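Local coordinates for protein putative glucosidase lplD, ALPHA-GALACTURONIDASE (Bacillus subtilis, PDB 3FEF) that hydrolyses alpha-1,4-linked galacturonides such as di-galacturonate, as an NAD- and manganese-dependent family 4 glycosidase that works as a homotetramer, at residues A414-P419 / I423-A428; E226-Y231 / D257-Y262. One frame throughout, in Å; residues are numbered along the deposited sequence.

Contact 1: A414-P419 / I423-A428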
loop_
_atom_site.group_PDB
_atom_site.type_symbol
_atom_site.label_atom_id
_atom_site.label_comp_id
_atom_site.label_asym_id
_atom_site.label_seq_id
_atom_site.Cartn_x
_atom_site.Cartn_y
_atom_site.Cartn_z
ATOM N N ALA A 414 -19.952 -5.037 15.260
ATOM C CA ALA A 414 -20.428 -5.058 13.881
ATOM C C ALA A 414 -21.947 -4.833 13.873
ATOM O O ALA A 414 -22.456 -3.961 13.161
ATOM C CB ALA A 414 -20.056 -6.383 13.205
ATOM N N PHE A 415 -22.658 -5.615 14.680
ATOM C CA PHE A 415 -24.097 -5.445 14.848
ATOM C C PHE A 415 -24.477 -3.982 15.030
ATOM O O PHE A 415 -25.393 -3.488 14.351
ATOM C CB PHE A 415 -24.589 -6.288 16.031
ATOM C CG PHE A 415 -26.097 -6.479 16.085
ATOM C CD1 PHE A 415 -26.892 -5.646 16.863
ATOM C CD2 PHE A 415 -26.707 -7.526 15.392
ATOM C CE1 PHE A 415 -28.281 -5.839 16.948
ATOM C CE2 PHE A 415 -28.089 -7.725 15.452
ATOM C CZ PHE A 415 -28.882 -6.884 16.240
ATOM N N LEU A 416 -23.784 -3.294 15.945
ATOM C CA LEU A 416 -24.030 -1.869 16.189
ATOM C C LEU A 416 -23.685 -0.957 15.007
ATOM O O LEU A 416 -24.259 0.119 14.842
ATOM C CB LEU A 416 -23.224 -1.389 17.414
ATOM C CG LEU A 416 -23.628 -1.853 18.816
ATOM C CD1 LEU A 416 -22.725 -1.196 19.877
ATOM C CD2 LEU A 416 -25.092 -1.518 19.055
ATOM N N ASN A 417 -22.700 -1.356 14.218
ATOM C CA ASN A 417 -22.258 -0.550 13.092
ATOM C C ASN A 417 -23.116 -0.768 11.827
ATOM O O ASN A 417 -22.865 -0.159 10.777
ATOM C CB ASN A 417 -20.791 -0.883 12.808
ATOM C CG ASN A 417 -20.086 0.191 12.006
ATOM O OD1 ASN A 417 -20.325 1.381 12.196
ATOM N ND2 ASN A 417 -19.188 -0.224 11.127
ATOM N N ASP A 418 -24.119 -1.639 11.911
ATOM C CA ASP A 418 -24.953 -1.933 10.732
ATOM C C ASP A 418 -26.014 -0.867 10.493
ATOM O O ASP A 418 -26.752 -0.518 11.390
ATOM C CB ASP A 418 -25.605 -3.316 10.850
ATOM C CG ASP A 418 -26.421 -3.689 9.613
ATOM O OD1 ASP A 418 -27.646 -3.411 9.595
ATOM O OD2 ASP A 418 -25.837 -4.233 8.646
ATOM N N PRO A 419 -26.089 -0.342 9.266
ATOM C CA PRO A 419 -27.053 0.710 8.929
ATOM C C PRO A 419 -28.498 0.400 9.355
ATOM O O PRO A 419 -29.266 1.323 9.594
ATOM C CB PRO A 419 -26.975 0.783 7.402
ATOM C CG PRO A 419 -25.570 0.332 7.090
ATOM C CD PRO A 419 -25.216 -0.695 8.133
ATOM N N ILE A 423 -31.358 1.644 16.817
ATOM C CA ILE A 423 -32.102 1.598 18.059
ATOM C C ILE A 423 -31.118 1.872 19.193
ATOM O O ILE A 423 -29.919 1.853 18.962
ATOM C CB ILE A 423 -32.776 0.228 18.242
ATOM C CG1 ILE A 423 -31.733 -0.886 18.199
ATOM C CG2 ILE A 423 -33.841 0.015 17.154
ATOM C CD1 ILE A 423 -32.331 -2.309 18.252
ATOM N N ASP A 424 -31.623 2.139 20.394
ATOM C CA ASP A 424 -30.764 2.402 21.532
ATOM C C ASP A 424 -29.861 1.224 21.716
ATOM O O ASP A 424 -30.188 0.122 21.279
ATOM C CB ASP A 424 -31.572 2.620 22.812
ATOM C CG ASP A 424 -32.278 3.948 22.823
ATOM O OD1 ASP A 424 -32.045 4.742 21.879
ATOM O OD2 ASP A 424 -33.060 4.203 23.771
ATOM N N ARG A 425 -28.739 1.453 22.387
ATOM C CA ARG A 425 -27.721 0.433 22.533
ATOM C C ARG A 425 -28.197 -0.736 23.392
ATOM O O ARG A 425 -27.904 -1.890 23.085
ATOM C CB ARG A 425 -26.420 1.036 23.073
ATOM C CG ARG A 425 -25.217 0.102 23.005
ATOM C CD ARG A 425 -23.911 0.821 23.410
ATOM N NE ARG A 425 -23.744 0.894 24.863
ATOM C CZ ARG A 425 -22.730 1.508 25.472
ATOM N NH1 ARG A 425 -21.790 2.119 24.761
ATOM N NH2 ARG A 425 -22.655 1.515 26.794
ATOM N N SER A 426 -28.925 -0.450 24.466
ATOM C CA SER A 426 -29.430 -1.520 25.325
ATOM C C SER A 426 -30.512 -2.340 24.635
ATOM O O SER A 426 -30.591 -3.550 24.829
ATOM C CB SER A 426 -29.961 -0.978 26.651
ATOM O OG SER A 426 -30.910 0.041 26.423
ATOM N N ASP A 427 -31.349 -1.697 23.832
ATOM C CA ASP A 427 -32.297 -2.465 23.043
ATOM C C ASP A 427 -31.521 -3.370 22.083
ATOM O O ASP A 427 -31.842 -4.549 21.928
ATOM C CB ASP A 427 -33.228 -1.545 22.259
ATOM C CG ASP A 427 -34.055 -0.643 23.161
ATOM O OD1 ASP A 427 -34.355 -1.061 24.300
ATOM O OD2 ASP A 427 -34.413 0.483 22.726
ATOM N N ALA A 428 -30.480 -2.829 21.453
ATOM C CA ALA A 428 -29.716 -3.630 20.497
ATOM C C ALA A 428 -28.995 -4.804 21.172
ATOM O O ALA A 428 -28.921 -5.919 20.622
ATOM C CB ALA A 428 -28.750 -2.767 19.733
#

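Contact 2: E226-Y231 / D257-Y262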
loop_
_atom_site.group_PDB
_atom_site.type_symbol
_atom_site.label_atom_id
_atom_site.label_comp_id
_atom_site.label_asym_id
_atom_site.label_seq_id
_atom_site.Cartn_x
_atom_site.Cartn_y
_atom_site.Cartn_z
ATOM N N GLU A 226 -31.992 8.549 -18.922
ATOM C CA GLU A 226 -33.312 8.887 -19.496
ATOM C C GLU A 226 -34.381 7.936 -19.018
ATOM O O GLU A 226 -35.465 8.338 -18.597
ATOM C CB GLU A 226 -33.263 8.873 -21.031
ATOM C CG GLU A 226 -32.596 10.125 -21.598
ATOM C CD GLU A 226 -31.844 9.869 -22.888
ATOM O OE1 GLU A 226 -32.187 8.906 -23.598
ATOM O OE2 GLU A 226 -30.910 10.632 -23.202
ATOM N N PHE A 227 -34.048 6.655 -19.106
ATOM C CA PHE A 227 -34.891 5.575 -18.664
ATOM C C PHE A 227 -35.348 5.791 -17.225
ATOM O O PHE A 227 -36.509 5.592 -16.884
ATOM C CB PHE A 227 -34.056 4.301 -18.749
ATOM C CG PHE A 227 -34.852 3.058 -18.717
ATOM C CD1 PHE A 227 -35.903 2.883 -19.596
ATOM C CD2 PHE A 227 -34.512 2.033 -17.837
ATOM C CE1 PHE A 227 -36.629 1.728 -19.582
ATOM C CE2 PHE A 227 -35.228 0.859 -17.812
ATOM C CZ PHE A 227 -36.296 0.699 -18.689
ATOM N N SER A 228 -34.408 6.194 -16.378
ATOM C CA SER A 228 -34.682 6.411 -14.977
ATOM C C SER A 228 -35.562 7.637 -14.753
ATOM O O SER A 228 -36.389 7.650 -13.843
ATOM C CB SER A 228 -33.376 6.587 -14.210
ATOM O OG SER A 228 -33.658 7.022 -12.891
ATOM N N ALA A 229 -35.378 8.671 -15.573
ATOM C CA ALA A 229 -36.178 9.880 -15.425
ATOM C C ALA A 229 -37.604 9.585 -15.841
ATOM O O ALA A 229 -38.548 10.095 -15.257
ATOM C CB ALA A 229 -35.618 11.014 -16.251
ATOM N N HIS A 230 -37.764 8.738 -16.847
ATOM C CA HIS A 230 -39.089 8.444 -17.320
ATOM C C HIS A 230 -39.892 7.499 -16.423
ATOM O O HIS A 230 -41.095 7.676 -16.267
ATOM C CB HIS A 230 -39.055 7.925 -18.758
ATOM C CG HIS A 230 -40.344 8.127 -19.481
ATOM N ND1 HIS A 230 -41.183 7.084 -19.817
ATOM C CD2 HIS A 230 -40.966 9.258 -19.892
ATOM C CE1 HIS A 230 -42.258 7.563 -20.420
ATOM N NE2 HIS A 230 -42.151 8.879 -20.478
ATOM N N TYR A 231 -39.247 6.503 -15.827
ATOM C CA TYR A 231 -39.979 5.502 -15.041
ATOM C C TYR A 231 -39.681 5.531 -13.556
ATOM O O TYR A 231 -40.066 4.621 -12.822
ATOM C CB TYR A 231 -39.695 4.099 -15.577
ATOM C CG TYR A 231 -40.149 3.888 -16.997
ATOM C CD1 TYR A 231 -41.498 3.719 -17.292
ATOM C CD2 TYR A 231 -39.234 3.854 -18.043
ATOM C CE1 TYR A 231 -41.929 3.517 -18.594
ATOM C CE2 TYR A 231 -39.651 3.661 -19.348
ATOM C CZ TYR A 231 -41.005 3.494 -19.615
ATOM O OH TYR A 231 -41.438 3.290 -20.903
ATOM N N ASP A 257 -33.964 5.099 -7.900
ATOM C CA ASP A 257 -33.742 6.068 -6.843
ATOM C C ASP A 257 -32.250 6.137 -6.473
ATOM O O ASP A 257 -31.710 7.214 -6.311
ATOM C CB ASP A 257 -34.599 5.714 -5.621
ATOM C CG ASP A 257 -34.589 6.803 -4.555
ATOM O OD1 ASP A 257 -35.154 7.879 -4.822
ATOM O OD2 ASP A 257 -34.023 6.580 -3.446
ATOM N N LEU A 258 -31.592 4.985 -6.350
ATOM C CA LEU A 258 -30.157 4.951 -6.054
ATOM C C LEU A 258 -29.356 5.533 -7.198
ATOM O O LEU A 258 -28.383 6.254 -6.967
ATOM C CB LEU A 258 -29.678 3.532 -5.779
ATOM C CG LEU A 258 -30.416 2.871 -4.615
ATOM C CD1 LEU A 258 -29.771 1.567 -4.232
ATOM C CD2 LEU A 258 -30.477 3.798 -3.430
ATOM N N PHE A 259 -29.757 5.241 -8.438
ATOM C CA PHE A 259 -29.058 5.856 -9.580
ATOM C C PHE A 259 -29.039 7.394 -9.522
ATOM O O PHE A 259 -28.008 7.997 -9.740
ATOM C CB PHE A 259 -29.614 5.432 -10.941
ATOM C CG PHE A 259 -28.924 6.127 -12.096
ATOM C CD1 PHE A 259 -27.696 5.659 -12.571
ATOM C CD2 PHE A 259 -29.472 7.268 -12.672
ATOM C CE1 PHE A 259 -27.031 6.307 -13.628
ATOM C CE2 PHE A 259 -28.806 7.938 -13.734
ATOM C CZ PHE A 259 -27.594 7.456 -14.203
ATOM N N GLU A 260 -30.193 8.010 -9.284
ATOM C CA GLU A 260 -30.306 9.479 -9.220
ATOM C C GLU A 260 -29.407 10.034 -8.143
ATOM O O GLU A 260 -28.850 11.110 -8.274
ATOM C CB GLU A 260 -31.731 9.904 -8.859
ATOM C CG GLU A 260 -32.767 9.354 -9.778
ATOM C CD GLU A 260 -32.576 9.878 -11.162
ATOM O OE1 GLU A 260 -32.040 11.001 -11.267
ATOM O OE2 GLU A 260 -32.941 9.176 -12.135
ATOM N N THR A 261 -29.307 9.315 -7.040
ATOM C CA THR A 261 -28.445 9.769 -5.975
ATOM C C THR A 261 -26.968 9.581 -6.351
ATOM O O THR A 261 -26.165 10.467 -6.143
ATOM C CB THR A 261 -28.766 9.027 -4.669
ATOM O OG1 THR A 261 -30.100 9.363 -4.256
ATOM C CG2 THR A 261 -27.765 9.403 -3.549
ATOM N N TYR A 262 -26.609 8.443 -6.933
ATOM C CA TYR A 262 -25.191 8.082 -6.971
ATOM C C TYR A 262 -24.529 8.120 -8.331
ATOM O O TYR A 262 -23.320 8.145 -8.407
ATOM C CB TYR A 262 -24.978 6.715 -6.311
ATOM C CG TYR A 262 -25.291 6.692 -4.831
ATOM C CD1 TYR A 262 -24.468 7.358 -3.913
ATOM C CD2 TYR A 262 -26.395 6.000 -4.344
ATOM C CE1 TYR A 262 -24.742 7.331 -2.547
ATOM C CE2 TYR A 262 -26.676 5.955 -2.973
ATOM C CZ TYR A 262 -25.835 6.617 -2.081
ATOM O OH TYR A 262 -26.113 6.588 -0.736
#

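Contact 1: A414-P419 / I423-A428
Phe-415 and Leu-416 reach from the last turn of helix 408-417 to the first turn of helix 425-435, closing a helix-loop-helix near the C-terminus of this family 4 glycoside hydrolase. Contact across the pair is apolar, and no hydrogen bond joins the two segments.

Phe-415 comes first. Its CG stands anti to the backbone N (chi1 -165°), which sends the ring out from its helix toward Ala-428. CE1 lies 3.7 Å from Ala-428 O, which approaches the ring obliquely, and 4.2 Å from Ala-428 CB. A large flat side chain suits this buried place because it can serve several neighbours at once: the same ring meets Phe-432 edge-to-face and packs on Leu-431 and Pro-113.

Leu-416 follows; its CB does not aim straight at the second helix, but its two methyls reach it. CD1 runs on anti to CA (chi2 -177°) and sits 4.2 Å from CG of Arg-425, while CD2 branches toward Ala-428. The small methyl of Ala-428 thus receives both the ring and the leucine, and its size allows Leu-416 CA and Ala-428 CA to come within 7.3 Å.

Arg-425 is amphipathic in its use. Its methylenes lie against the leucine, whereas its guanidinium group leaves the contact for a neighbouring subunit, where NH1 bonds to Tyr-281 OH and NH2 forms a salt bridge with Asp-257. The closest approach of one side chain to another between the segments is Leu-416 CD2 to Ala-428 CB, at 3.9 Å.

Contact 2: E226-Y231 / D257-Y262
Where helices 220-231 and 253-262 of the C-terminal family 4 domain pass each other, the hydroxyl of Ser-228 meets the carboxylate of Glu-260 in a very short hydrogen bond. The short segments approach to 10.1 Å between axes and run at 125° to one another, steeply inclined and nearer antiparallel than parallel. The backbones are closest at Ser-228 and Phe-259, whose CA atoms are 7.8 Å apart.

Ser-228 is the residue most buried by the contact, and its side chain points at the opposing helix. A chi1 of 170° turns OG away from its own backbone N and into the gap, where it donates to Glu-260 OE2. The modelled separation of Ser-228 OG and Glu-260 OE2 is 2.4 Å, so short that its exact length is doubtful. A serine suits the place because it is small enough for a close approach and still offers a proton.

Glu-260 sits at the exposed margin and does not start out aimed at its partner. A bend at chi2 (-64°) folds the chain over, so that the carboxylate reaches back to the serine through one oxygen, OE2. The length and flexibility of glutamate make that return possible from a solvent-facing position.

Phe-259 supplies the buried side. Its ring also meets Phe-224 edge-to-face and touches Ile-265 on strand 265-266, tying the pair of helices to the small antiparallel sheet. The serine hydroxyl comes to the ring obliquely, with Ser-228 OG 4.2 Å from Phe-259 CD2, while Glu-260 OE2 lies at the ring's edge, in its plane.

Along the chain the two contacts come in series: contact 2 closes well before contact 1 opens. Their centres lie 31 Å apart, and their nearest atoms are about 10 Å from each other without touching. They share no helix: contact 2 joins helices 220-231 and 253-262, whereas contact 1 joins the last two helices, 408-417 and 425-435. Both are peripheral, 25 to 26 Å from the centre of the chain, and away from the annotated sites. What relates them is the tetramer: the intersubunit salt bridge puts contact 1 of one subunit beside contact 2 of another, and the carboxylate of Asp-257 is also hydrogen-bonded to Tyr-281 of its own chain.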